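Local coordinates for NikO protein (Streptomyces tendae, PDB 4FQD), which is an enolpyruvyl transferase of the EPSP synthase family, essential in nikkomycin biosynthesis and related in sequence to MurA, at residues 141-146 with 193-198; 151-156 with 165-170; 173-178 with 210-215; 186-191 with 334-339; 231-236 with 251-256. The protein carries 4 engineered substitutions. All coordinates share one frame; numbering follows the deposited sequence. Where two conformers were deposited one is given.

Contact 1: residues 141-146 with 193-198; sequences DEHLLD and SGAVKT. Engineered in segment 141-146: Asp141 (natural residue Val). With SO4 (sulfate ion), chain C.
Leu144 sets its branch point against the hydroxyl of Thr198, with Leu144 CG 3.4 Å from Thr198 OG1, and the two side chains cross at about a right angle. A hydroxyl can face carbon here because it is already engaged within its own helix: Thr198 OG1 donates to Gly194 O over 3.0 Å, while Thr198 N reaches that oxygen from the opposite face of the carbonyl plane. With OG1 beside the backbone N (chi1 -59°), the hydroxyl leans back toward the preceding turn. In place of Thr198, an alanine would probably leave a gap beside Leu144 and strip Gly194 O of one of its two donors. Leu144 CD1 also covers one face of the His143 ring, displaced toward its rim. Helices 142-149 and 192-204 run side by side within the beta/alpha inverse-barrel fold, their short segments inclined at 33° and 9.0 Å apart. Glycine suits position 194 because a CB would run into His143 NE2. The imidazole comes edge-on to the backbone, His143 CD2 standing 4.0 Å from Ala195 N, and the small Ala195 leaves it room. Beyond the interface, one sulfate oxygen, O1, accepts from Ser193 OG at 2.8 Å and from Lys197 NZ at 3.0 Å. The extended lysine also forms a salt bridge with Asp220, and the sulfate probably comes from the crystallisation liquor.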
# COMPACT_ATOMS: atom_id res chain seq x y z
N ASP A 141 14.37 19.41 -11.75
CA ASP A 141 13.67 20.03 -12.87
C ASP A 141 14.08 19.39 -14.19
O ASP A 141 13.74 19.87 -15.27
CB ASP A 141 13.95 21.53 -12.92
CG ASP A 141 15.42 21.86 -12.80
OD1 ASP A 141 16.27 20.97 -13.04
OD2 ASP A 141 15.74 23.02 -12.46
N GLU A 142 14.81 18.29 -14.07
CA GLU A 142 15.35 17.59 -15.23
C GLU A 142 14.22 17.02 -16.10
O GLU A 142 14.32 17.02 -17.33
CB GLU A 142 16.33 16.52 -14.74
CG GLU A 142 16.83 15.58 -15.79
CD GLU A 142 15.96 14.36 -15.87
OE1 GLU A 142 15.30 14.05 -14.85
OE2 GLU A 142 15.93 13.72 -16.93
N HIS A 143 13.15 16.56 -15.46
CA HIS A 143 11.98 16.06 -16.19
C HIS A 143 11.24 17.16 -16.94
O HIS A 143 10.65 16.92 -17.99
CB HIS A 143 11.02 15.34 -15.24
CG HIS A 143 10.48 16.22 -14.14
ND1 HIS A 143 11.29 16.80 -13.19
CD2 HIS A 143 9.21 16.60 -13.85
CE1 HIS A 143 10.54 17.50 -12.35
NE2 HIS A 143 9.28 17.39 -12.73
N LEU A 144 11.28 18.37 -16.40
CA LEU A 144 10.69 19.54 -17.05
C LEU A 144 11.40 19.84 -18.36
O LEU A 144 10.77 20.16 -19.37
CB LEU A 144 10.77 20.76 -16.13
CG LEU A 144 9.49 21.16 -15.39
CD1 LEU A 144 8.88 19.98 -14.66
CD2 LEU A 144 9.77 22.29 -14.42
N LEU A 145 12.73 19.73 -18.34
CA LEU A 145 13.54 20.01 -19.52
C LEU A 145 13.33 18.95 -20.60
O LEU A 145 13.41 19.24 -21.79
CB LEU A 145 15.02 20.11 -19.15
CG LEU A 145 15.37 21.18 -18.11
CD1 LEU A 145 16.86 21.14 -17.78
CD2 LEU A 145 14.96 22.56 -18.60
N ASP A 146 13.07 17.72 -20.17
CA ASP A 146 12.84 16.62 -21.11
C ASP A 146 11.51 16.79 -21.83
O ASP A 146 11.39 16.48 -23.01
CB ASP A 146 12.88 15.27 -20.39
CG ASP A 146 12.79 14.10 -21.34
OD1 ASP A 146 11.66 13.71 -21.70
OD2 ASP A 146 13.85 13.57 -21.74
N SER A 193 3.37 14.86 -11.97
CA SER A 193 2.52 16.05 -11.99
C SER A 193 3.17 17.23 -12.71
O SER A 193 2.50 17.94 -13.46
CB SER A 193 2.12 16.45 -10.57
OG SER A 193 3.23 16.88 -9.82
N GLY A 194 4.46 17.43 -12.48
CA GLY A 194 5.18 18.54 -13.10
C GLY A 194 5.29 18.41 -14.60
O GLY A 194 5.20 19.40 -15.33
N ALA A 195 5.49 17.18 -15.08
CA ALA A 195 5.62 16.92 -16.51
C ALA A 195 4.31 17.19 -17.24
O ALA A 195 4.31 17.68 -18.37
CB ALA A 195 6.08 15.49 -16.75
N VAL A 196 3.19 16.86 -16.59
CA VAL A 196 1.87 17.07 -17.18
C VAL A 196 1.56 18.56 -17.30
O VAL A 196 1.07 19.01 -18.34
CB VAL A 196 0.77 16.39 -16.34
CG1 VAL A 196 -0.61 16.71 -16.91
CG2 VAL A 196 1.00 14.89 -16.30
N LYS A 197 1.86 19.31 -16.25
CA LYS A 197 1.65 20.75 -16.24
C LYS A 197 2.45 21.42 -17.35
O LYS A 197 1.93 22.26 -18.09
CB LYS A 197 2.04 21.34 -14.89
CG LYS A 197 1.23 20.81 -13.72
CD LYS A 197 1.79 21.30 -12.40
CE LYS A 197 1.04 20.69 -11.23
NZ LYS A 197 1.51 21.22 -9.92
N THR A 198 3.72 21.04 -17.47
CA THR A 198 4.60 21.60 -18.48
C THR A 198 4.13 21.27 -19.89
O THR A 198 4.04 22.15 -20.75
CB THR A 198 6.05 21.10 -18.30
OG1 THR A 198 6.52 21.47 -17.00
CG2 THR A 198 6.96 21.70 -19.36
S SO4 C . 4.66 19.60 -8.47
O1 SO4 C . 4.01 19.60 -9.78
O2 SO4 C . 4.89 20.98 -8.05
O3 SO4 C . 3.81 18.93 -7.50
O4 SO4 C . 5.94 18.90 -8.56

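Contact 2: residues 151-156 with 165-170; sequences FGVTTR and LTAQRL
Thr154 and Thr166 form a hydrogen-bonded antiparallel pair. Thr154 N donates to Thr166 O at 2.7 Å, almost straight at 168°, and Thr166 N returns a bond of 2.8 Å to Thr154 O. That second carbonyl takes a further donor: Thr166 OG1 lies 3.2 Å from Thr154 O and meets it from well above the carbonyl plane. The hydroxyl gets there because it sits between the backbone N and the carbonyl carbon (chi1 46°), tucked back toward the neighbouring strand. Threonine suits both positions, since its branched carbon fits an extended chain and its hydroxyl tolerates the exposed face of the sheet. Weaker CA-H...O contacts flank the pair, with Val153 CA and Leu165 CA each approaching a carbonyl oxygen of the partner strand. Further back, Leu170 CA does the same to Phe151 O, at 3.3 Å. Apolar packing continues outward from here. Thr155 CG2 meets Leu165 CD2 at 3.6 Å, the two side chains lying alongside and pointing the same way. Val153 divides its branches: CG1 leans on Leu165 CB, while Val153 CG2 touches Leu170 CD2 at 3.8 Å and also Ala167 CB. Met148 and Met202 of the adjacent helices close over Val153. Gly152, whose positive phi suits glycine, ends the preceding helix in a Schellman motif and turns the chain into the strand. The paired strands 154-157 and 163-166 form a beta hairpin, widened by strand 121-124 into a three-stranded antiparallel sheet.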
# COMPACT_ATOMS: atom_id res chain seq x y z
N PHE A 151 9.25 19.35 -27.53
CA PHE A 151 8.61 20.40 -28.31
C PHE A 151 9.63 21.18 -29.13
O PHE A 151 9.29 22.14 -29.81
CB PHE A 151 7.81 21.35 -27.41
CG PHE A 151 6.59 20.72 -26.79
CD1 PHE A 151 6.69 19.96 -25.64
CD2 PHE A 151 5.34 20.90 -27.36
CE1 PHE A 151 5.57 19.39 -25.07
CE2 PHE A 151 4.21 20.33 -26.79
CZ PHE A 151 4.33 19.57 -25.64
N GLY A 152 10.89 20.77 -29.04
CA GLY A 152 11.95 21.39 -29.83
C GLY A 152 12.85 22.34 -29.06
O GLY A 152 13.72 22.99 -29.65
N VAL A 153 12.65 22.43 -27.75
CA VAL A 153 13.47 23.31 -26.92
C VAL A 153 14.86 22.73 -26.68
O VAL A 153 15.00 21.58 -26.26
CB VAL A 153 12.79 23.60 -25.56
CG1 VAL A 153 13.71 24.40 -24.66
CG2 VAL A 153 11.48 24.33 -25.77
N THR A 154 15.89 23.53 -26.95
CA THR A 154 17.27 23.11 -26.77
C THR A 154 17.83 23.64 -25.45
O THR A 154 17.56 24.78 -25.07
CB THR A 154 18.16 23.58 -27.94
OG1 THR A 154 17.63 23.09 -29.17
CG2 THR A 154 19.59 23.09 -27.77
N THR A 155 18.60 22.81 -24.75
CA THR A 155 19.18 23.20 -23.48
C THR A 155 20.70 23.19 -23.52
O THR A 155 21.31 22.38 -24.22
CB THR A 155 18.74 22.26 -22.34
OG1 THR A 155 19.34 20.97 -22.53
CG2 THR A 155 17.23 22.11 -22.32
N ARG A 156 21.31 24.10 -22.77
CA ARG A 156 22.75 24.08 -22.55
C ARG A 156 23.07 24.49 -21.12
O ARG A 156 22.35 25.29 -20.52
CB ARG A 156 23.47 24.97 -23.55
CG ARG A 156 23.22 26.45 -23.36
CD ARG A 156 24.43 27.25 -23.78
NE ARG A 156 24.13 28.67 -23.84
CZ ARG A 156 23.70 29.28 -24.93
NH1 ARG A 156 23.44 30.58 -24.90
NH2 ARG A 156 23.55 28.60 -26.06
N LEU A 165 17.62 27.93 -22.04
CA LEU A 165 16.68 27.32 -22.96
C LEU A 165 16.58 28.12 -24.26
O LEU A 165 16.57 29.34 -24.24
CB LEU A 165 15.29 27.18 -22.33
CG LEU A 165 15.20 26.48 -20.97
CD1 LEU A 165 13.75 26.13 -20.65
CD2 LEU A 165 16.07 25.24 -20.91
N THR A 166 16.53 27.41 -25.38
CA THR A 166 16.39 28.04 -26.69
C THR A 166 15.38 27.30 -27.56
O THR A 166 15.31 26.07 -27.53
CB THR A 166 17.73 28.12 -27.44
OG1 THR A 166 18.40 26.86 -27.35
CG2 THR A 166 18.62 29.19 -26.84
N ALA A 167 14.60 28.05 -28.33
CA ALA A 167 13.60 27.46 -29.21
C ALA A 167 13.21 28.41 -30.33
O ALA A 167 12.44 29.36 -30.12
CB ALA A 167 12.37 27.04 -28.41
N GLN A 168 13.72 28.16 -31.53
CA GLN A 168 13.36 28.96 -32.70
C GLN A 168 11.91 28.71 -33.10
O GLN A 168 11.19 29.63 -33.46
CB GLN A 168 14.29 28.65 -33.87
CG GLN A 168 15.45 29.62 -34.00
CD GLN A 168 14.98 31.06 -34.13
OE1 GLN A 168 15.05 31.84 -33.18
NE2 GLN A 168 14.50 31.42 -35.32
N ARG A 169 11.50 27.45 -33.03
CA ARG A 169 10.12 27.08 -33.32
C ARG A 169 9.69 25.89 -32.47
O ARG A 169 10.45 24.94 -32.28
CB ARG A 169 9.93 26.77 -34.80
CG ARG A 169 10.75 25.59 -35.30
CD ARG A 169 10.27 25.11 -36.65
NE ARG A 169 10.94 23.88 -37.06
CZ ARG A 169 10.32 22.82 -37.57
NH1 ARG A 169 9.01 22.84 -37.76
NH2 ARG A 169 11.02 21.74 -37.91
N LEU A 170 8.46 25.94 -31.97
CA LEU A 170 7.92 24.85 -31.18
C LEU A 170 7.10 23.91 -32.06
O LEU A 170 6.36 24.36 -32.94
CB LEU A 170 7.06 25.39 -30.03
CG LEU A 170 7.79 26.30 -29.04
CD1 LEU A 170 6.81 26.85 -28.01
CD2 LEU A 170 8.92 25.55 -28.36

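Contact 3: residues 173-178 with 210-215; sequences CTIDML and TTLQHP
Cys173 and Thr211 begin a ladder of backbone bonds between two parallel strands. Thr211 N donates to Cys173 O, Ile175 N to Thr211 O at 3.0 Å, Gln213 N to Ile175 O at 2.8 Å and Met177 N to Gln213 O at 2.7 Å. This alternation is the parallel pattern expected of a beta-alpha-beta unit, whose strands 174-176 and 209-213 are connected through helix 192-204. Among the polar side chains, Thr174 and Thr211 lie alongside one another, and a water stands 2.9 Å from each OG1. His214 ND1 donates to Asp176 OD1 at 2.8 Å, nearly straight at 168°. The carboxylate oxygen is met on its syn side and lies close to the imidazole plane. The aspartate side chain is placed for this by a CG anti to the backbone N (chi1 -164°). Leu178 N also donates to Asp176 OD1, closing an Asx turn, and it arrives from the face of the carboxylate opposite His214 ND1. The apolar contacts come last. Leu178 CD1 sits over one face of the His214 ring in a CH-pi contact, 3.8 Å from the centroid. Met177, bent along its chain, brings CE to within 3.6 Å of Leu212 CD2, on the side covered by helix 192-204. One aspartate oxygen thus ties the start of the 3-10 turn to the histidine, which, bonded at its edge and covered on a face, is probably left little freedom to rotate.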
# COMPACT_ATOMS: atom_id res chain seq x y z
N CYS A 173 3.65 17.31 -30.27
CA CYS A 173 4.18 15.98 -29.99
C CYS A 173 3.12 15.08 -29.34
O CYS A 173 2.11 15.56 -28.83
CB CYS A 173 5.42 16.09 -29.08
SG CYS A 173 6.29 14.54 -28.81
N THR A 174 3.35 13.77 -29.37
CA THR A 174 2.47 12.81 -28.73
C THR A 174 3.22 12.14 -27.58
O THR A 174 4.14 11.36 -27.81
CB THR A 174 2.00 11.74 -29.72
OG1 THR A 174 1.33 12.37 -30.82
CG2 THR A 174 1.04 10.76 -29.04
N ILE A 175 2.83 12.46 -26.35
CA ILE A 175 3.55 11.97 -25.18
C ILE A 175 2.69 11.12 -24.26
O ILE A 175 1.55 11.46 -23.96
CB ILE A 175 4.10 13.14 -24.34
CG1 ILE A 175 4.72 14.21 -25.23
CG2 ILE A 175 5.11 12.63 -23.32
CD1 ILE A 175 5.22 15.42 -24.46
N ASP A 176 3.25 10.00 -23.81
CA ASP A 176 2.64 9.21 -22.76
C ASP A 176 3.23 9.67 -21.43
O ASP A 176 4.43 9.53 -21.21
CB ASP A 176 2.92 7.72 -22.97
CG ASP A 176 2.00 6.83 -22.15
OD1 ASP A 176 1.47 7.29 -21.12
OD2 ASP A 176 1.81 5.66 -22.54
N MET A 177 2.40 10.23 -20.56
CA MET A 177 2.87 10.80 -19.31
C MET A 177 3.43 9.77 -18.33
O MET A 177 4.05 10.13 -17.33
CB MET A 177 1.76 11.62 -18.64
CG MET A 177 1.42 12.88 -19.39
SD MET A 177 2.88 13.93 -19.55
CE MET A 177 2.73 14.44 -21.25
N LEU A 178 3.21 8.49 -18.62
CA LEU A 178 3.76 7.42 -17.80
C LEU A 178 5.28 7.35 -17.95
O LEU A 178 5.96 6.67 -17.18
CB LEU A 178 3.11 6.08 -18.14
CG LEU A 178 1.61 5.99 -17.89
CD1 LEU A 178 1.10 4.57 -18.11
CD2 LEU A 178 1.28 6.47 -16.48
N THR A 210 -1.22 18.51 -30.04
CA THR A 210 -0.46 17.78 -29.04
C THR A 210 -1.38 16.83 -28.29
O THR A 210 -2.45 17.22 -27.83
CB THR A 210 0.23 18.74 -28.04
OG1 THR A 210 1.20 19.53 -28.73
CG2 THR A 210 0.91 17.96 -26.93
N THR A 211 -0.96 15.57 -28.17
CA THR A 211 -1.77 14.56 -27.51
C THR A 211 -1.06 13.98 -26.29
O THR A 211 0.03 13.41 -26.41
CB THR A 211 -2.14 13.41 -28.47
OG1 THR A 211 -2.77 13.95 -29.64
CG2 THR A 211 -3.08 12.43 -27.80
N LEU A 212 -1.67 14.13 -25.13
CA LEU A 212 -1.08 13.65 -23.88
C LEU A 212 -1.80 12.40 -23.39
O LEU A 212 -3.02 12.31 -23.43
CB LEU A 212 -1.12 14.74 -22.81
CG LEU A 212 -0.56 16.10 -23.23
CD1 LEU A 212 -0.51 17.06 -22.05
CD2 LEU A 212 0.82 15.95 -23.86
N GLN A 213 -1.02 11.43 -22.91
CA GLN A 213 -1.57 10.15 -22.49
C GLN A 213 -1.37 9.90 -21.00
O GLN A 213 -0.29 10.16 -20.47
CB GLN A 213 -0.94 9.02 -23.29
CG GLN A 213 -1.90 7.91 -23.59
CD GLN A 213 -2.99 8.34 -24.55
OE1 GLN A 213 -4.14 7.93 -24.42
NE2 GLN A 213 -2.62 9.16 -25.53
N HIS A 214 -2.40 9.38 -20.34
CA HIS A 214 -2.38 9.11 -18.90
C HIS A 214 -1.95 10.32 -18.08
O HIS A 214 -0.90 10.29 -17.43
CB HIS A 214 -1.46 7.92 -18.59
CG HIS A 214 -1.78 6.69 -19.38
ND1 HIS A 214 -1.00 6.26 -20.43
CD2 HIS A 214 -2.79 5.80 -19.26
CE1 HIS A 214 -1.51 5.15 -20.93
NE2 HIS A 214 -2.60 4.85 -20.24
N PRO A 215 -2.76 11.39 -18.09
CA PRO A 215 -2.36 12.64 -17.42
C PRO A 215 -2.63 12.62 -15.92
O PRO A 215 -3.39 11.79 -15.42
CB PRO A 215 -3.26 13.68 -18.09
CG PRO A 215 -4.50 12.92 -18.40
CD PRO A 215 -4.08 11.51 -18.74
O HOH W 1 -0.65 14.36 -31.52

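Contact 4: residues 186-191 with 334-339; sequences LMSGPC and AMSRGV
Ser188 OG accepts from Ser336 N at 3.3 Å and is also hydrogen-bonded to Ala363 O, so two backbone groups hold this buried hydroxyl. A second bond runs the other way, from Gly189 N to Ser336 OG at 3.2 Å. Serine is apt on both loops, being small enough for backbones to come close and able to bond to peptide groups with its hydroxyl. A water extends the link, donating to Leu186 O at 2.6 Å and accepting from Arg337 N at 2.8 Å. Beyond it, Met187 SD lies over the centre of the Arg337 guanidinium, 3.3 Å above its plane. Both chains reach out extended, and the polarisable sulfur meets the flat cation face-on, while Arg337 NH2 forms a salt bridge with Glu241 and a hydrogen bond with Tyr192 OH. With an alanine in place of Arg337, Glu241 would probably lose its salt-bridge partner and Met187 the flat group under its sulfur. Leu186 CD1 packs on Met335 SD at 3.8 Å. Tyr359 and Arg390 of the second subunit border this region. One loop leads from strand 174-176 into helix 192-204 and the other from strand 331-334 into helix 344-351, so the contact joins loops that leave two different sheets, consistent with the two-domain build of EPSP synthase relatives.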
# COMPACT_ATOMS: atom_id res chain seq x y z
N LEU A 186 1.32 1.64 -11.14
CA LEU A 186 0.73 2.44 -10.08
C LEU A 186 0.44 3.85 -10.58
O LEU A 186 -0.36 4.57 -9.98
CB LEU A 186 1.67 2.49 -8.87
CG LEU A 186 1.05 2.87 -7.53
CD1 LEU A 186 0.13 1.77 -7.04
CD2 LEU A 186 2.13 3.18 -6.50
N MET A 187 1.09 4.22 -11.68
CA MET A 187 1.00 5.56 -12.24
C MET A 187 1.36 6.62 -11.21
O MET A 187 0.59 7.54 -10.94
CB MET A 187 -0.40 5.83 -12.81
CG MET A 187 -0.82 4.89 -13.93
SD MET A 187 -2.35 5.43 -14.72
CE MET A 187 -2.53 4.18 -15.98
N SER A 188 2.55 6.48 -10.62
CA SER A 188 2.98 7.38 -9.57
C SER A 188 4.46 7.73 -9.70
O SER A 188 5.27 6.91 -10.13
CB SER A 188 2.72 6.76 -8.19
OG SER A 188 3.10 7.64 -7.15
N GLY A 189 4.80 8.97 -9.34
CA GLY A 189 6.17 9.43 -9.41
C GLY A 189 6.30 10.90 -9.08
O GLY A 189 5.33 11.65 -9.18
N PRO A 190 7.51 11.33 -8.69
CA PRO A 190 7.76 12.73 -8.33
C PRO A 190 7.81 13.65 -9.54
O PRO A 190 7.68 14.87 -9.39
CB PRO A 190 9.13 12.66 -7.65
CG PRO A 190 9.80 11.50 -8.30
CD PRO A 190 8.71 10.49 -8.55
N CYS A 191 7.99 13.08 -10.73
CA CYS A 191 8.09 13.86 -11.96
C CYS A 191 6.77 13.86 -12.74
O CYS A 191 6.64 14.52 -13.77
CB CYS A 191 9.22 13.31 -12.84
SG CYS A 191 10.84 13.24 -12.03
N ALA A 334 0.53 6.45 -0.39
CA ALA A 334 0.42 7.79 -0.94
C ALA A 334 0.95 7.79 -2.38
O ALA A 334 2.13 7.54 -2.61
CB ALA A 334 1.20 8.78 -0.10
N MET A 335 0.06 8.05 -3.33
CA MET A 335 0.42 7.98 -4.74
C MET A 335 -0.19 9.12 -5.55
O MET A 335 -1.07 9.84 -5.06
CB MET A 335 0.01 6.63 -5.33
CG MET A 335 -1.46 6.31 -5.14
SD MET A 335 -1.90 4.65 -5.71
CE MET A 335 -3.67 4.68 -5.47
N SER A 336 0.27 9.27 -6.79
CA SER A 336 -0.17 10.35 -7.66
C SER A 336 -1.67 10.31 -7.95
O SER A 336 -2.35 11.33 -7.91
CB SER A 336 0.62 10.34 -8.97
OG SER A 336 2.01 10.47 -8.73
N ARG A 337 -2.18 9.11 -8.23
CA ARG A 337 -3.60 8.94 -8.47
C ARG A 337 -4.30 8.38 -7.24
O ARG A 337 -5.25 7.60 -7.34
CB ARG A 337 -3.85 8.04 -9.68
CG ARG A 337 -3.34 8.62 -10.99
CD ARG A 337 -3.95 7.91 -12.18
NE ARG A 337 -3.61 8.57 -13.43
CZ ARG A 337 -4.20 8.30 -14.59
NH1 ARG A 337 -5.14 7.38 -14.66
NH2 ARG A 337 -3.83 8.96 -15.69
N GLY A 338 -3.82 8.79 -6.07
CA GLY A 338 -4.41 8.38 -4.81
C GLY A 338 -4.24 9.43 -3.73
O GLY A 338 -4.41 10.62 -3.99
N VAL A 339 -3.88 8.98 -2.53
CA VAL A 339 -3.68 9.89 -1.41
C VAL A 339 -2.47 10.79 -1.65
O VAL A 339 -1.41 10.33 -2.05
CB VAL A 339 -3.46 9.10 -0.10
CG1 VAL A 339 -3.25 10.06 1.07
CG2 VAL A 339 -4.64 8.19 0.16
O HOH W 2 -1.01 6.61 -8.43

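Contact 5: residues 231-236 with 251-256; sequences LGADIE and ESLHRP
Leu231, the last residue of helix 219-231, offers its carbonyl to the loop ahead: Arg255 N donates to Leu231 O at 3.0 Å, and Leu253 CA adds a CA-H...O contact to the same oxygen. Its side chain is flanked by the same two residues, Leu231 CB meeting Leu253 CD2 at 4.0 Å and Leu231 CD2 approaching Arg255 O at 3.5 Å. A leucine fits because its side chain also packs on the apolar Ala47. Gly232 follows with a phi of 140°, which only glycine adopts easily, and a CB here would collide with Ser252 O. Instead, the bare Gly232 CA comes to 3.5 Å from that oxygen in a CA-H...O contact. The arginine chain bends at its third torsion (chi3 51°), bringing Arg255 NH2 to 3.6 Å from Gly232 CA and one guanidinium face over Gly232 N. This glycine makes the turn from helix 219-231 to strand 235-239, an edge strand within this chain of a mixed four-stranded sheet, while segment 251-256 carries the chain from strand 242-248 of that sheet toward strand 257-260 of another. Ala233, whose methyl leaves space for a larger partner, receives Leu253 CD2 at 3.7 Å from its CB. Leu253 CG is anti to the carbonyl carbon (chi1 -50°), which lets the branch bridge Leu231 and Ala233. On the loop itself, His254 ND1 donates to Glu251 O at 3.1 Å, and Ser252 OG is hydrogen-bonded to Gly249 O. Further on, Ile235 turns back onto Val225 and Leu228 of the helix.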
# COMPACT_ATOMS: atom_id res chain seq x y z
N LEU A 231 -9.01 30.95 -21.62
CA LEU A 231 -8.09 31.88 -22.27
C LEU A 231 -8.28 31.87 -23.79
O LEU A 231 -8.10 32.89 -24.45
CB LEU A 231 -6.64 31.54 -21.92
CG LEU A 231 -6.14 31.96 -20.54
CD1 LEU A 231 -4.74 31.42 -20.29
CD2 LEU A 231 -6.16 33.47 -20.39
N GLY A 232 -8.64 30.71 -24.33
CA GLY A 232 -8.89 30.58 -25.75
C GLY A 232 -8.37 29.28 -26.34
O GLY A 232 -8.59 28.99 -27.51
N ALA A 233 -7.67 28.50 -25.52
CA ALA A 233 -7.13 27.22 -25.97
C ALA A 233 -8.22 26.18 -26.19
O ALA A 233 -9.29 26.25 -25.58
CB ALA A 233 -6.09 26.71 -24.99
N ASP A 234 -7.94 25.22 -27.06
CA ASP A 234 -8.87 24.13 -27.32
C ASP A 234 -8.32 22.83 -26.77
O ASP A 234 -7.56 22.13 -27.45
CB ASP A 234 -9.13 24.00 -28.82
CG ASP A 234 -10.12 22.90 -29.15
OD1 ASP A 234 -10.92 22.52 -28.27
OD2 ASP A 234 -10.09 22.41 -30.30
N ILE A 235 -8.68 22.50 -25.54
CA ILE A 235 -8.24 21.26 -24.92
C ILE A 235 -9.39 20.24 -24.87
O ILE A 235 -10.47 20.52 -24.35
CB ILE A 235 -7.71 21.52 -23.49
CG1 ILE A 235 -6.55 22.52 -23.54
CG2 ILE A 235 -7.27 20.23 -22.85
CD1 ILE A 235 -5.99 22.85 -22.19
N GLU A 236 -9.14 19.06 -25.42
CA GLU A 236 -10.19 18.06 -25.58
C GLU A 236 -9.90 16.77 -24.84
O GLU A 236 -8.80 16.23 -24.92
CB GLU A 236 -10.39 17.79 -27.07
CG GLU A 236 -11.28 16.62 -27.40
CD GLU A 236 -11.29 16.32 -28.88
OE1 GLU A 236 -10.61 17.05 -29.65
OE2 GLU A 236 -11.97 15.36 -29.29
N GLU A 251 -0.91 33.48 -29.40
CA GLU A 251 -1.79 34.49 -29.97
C GLU A 251 -3.26 34.11 -29.86
O GLU A 251 -4.15 34.94 -30.07
CB GLU A 251 -1.42 34.78 -31.43
CG GLU A 251 -1.53 33.57 -32.36
CD GLU A 251 -0.26 32.75 -32.42
OE1 GLU A 251 0.63 32.96 -31.57
OE2 GLU A 251 -0.14 31.89 -33.32
N SER A 252 -3.52 32.85 -29.53
CA SER A 252 -4.89 32.36 -29.38
C SER A 252 -5.39 32.52 -27.95
O SER A 252 -6.57 32.33 -27.67
CB SER A 252 -4.98 30.89 -29.79
OG SER A 252 -4.15 30.08 -28.98
N LEU A 253 -4.49 32.89 -27.05
CA LEU A 253 -4.83 33.06 -25.64
C LEU A 253 -4.98 34.54 -25.30
O LEU A 253 -4.07 35.16 -24.74
CB LEU A 253 -3.75 32.42 -24.76
CG LEU A 253 -3.37 30.99 -25.15
CD1 LEU A 253 -2.19 30.49 -24.32
CD2 LEU A 253 -4.56 30.06 -25.00
N HIS A 254 -6.14 35.10 -25.64
CA HIS A 254 -6.36 36.53 -25.49
C HIS A 254 -7.72 36.86 -24.87
O HIS A 254 -8.18 38.00 -24.94
CB HIS A 254 -6.25 37.22 -26.85
CG HIS A 254 -7.22 36.71 -27.87
ND1 HIS A 254 -6.85 35.82 -28.86
CD2 HIS A 254 -8.53 36.96 -28.05
CE1 HIS A 254 -7.90 35.54 -29.60
NE2 HIS A 254 -8.94 36.22 -29.14
N ARG A 255 -8.35 35.86 -24.26
CA ARG A 255 -9.65 36.06 -23.63
C ARG A 255 -9.53 36.20 -22.12
O ARG A 255 -8.93 35.36 -21.46
CB ARG A 255 -10.59 34.91 -23.99
CG ARG A 255 -11.06 34.91 -25.43
CD ARG A 255 -11.47 33.52 -25.89
NE ARG A 255 -12.41 32.90 -24.96
CZ ARG A 255 -12.84 31.65 -25.07
NH1 ARG A 255 -13.70 31.16 -24.19
NH2 ARG A 255 -12.42 30.89 -26.07
N PRO A 256 -10.11 37.28 -21.57
CA PRO A 256 -10.11 37.56 -20.12
C PRO A 256 -10.76 36.44 -19.33
O PRO A 256 -11.75 35.87 -19.77
CB PRO A 256 -10.95 38.84 -20.02
CG PRO A 256 -10.83 39.48 -21.35
CD PRO A 256 -10.77 38.35 -22.33

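From the N terminus, contact 1 opens first, at residues 141-146, and closes at 193-198 by pairing two helices. Contact 2, a local hairpin, opens and closes inside that loop and touches it through Leu145 and Leu165. Contact 3 starts at 173-178, before contact 1 has closed, and ends at 210-215, so the two cross; helix 192-204 lies between the strands that contact 3 pairs. Contact 4 leaves from 186-191, crossing both, and closes far along the chain at 334-339, tying this region to another sheet. Contact 5 lies wholly within its long loop, does not touch it, and reaches the same sheet as contact 3.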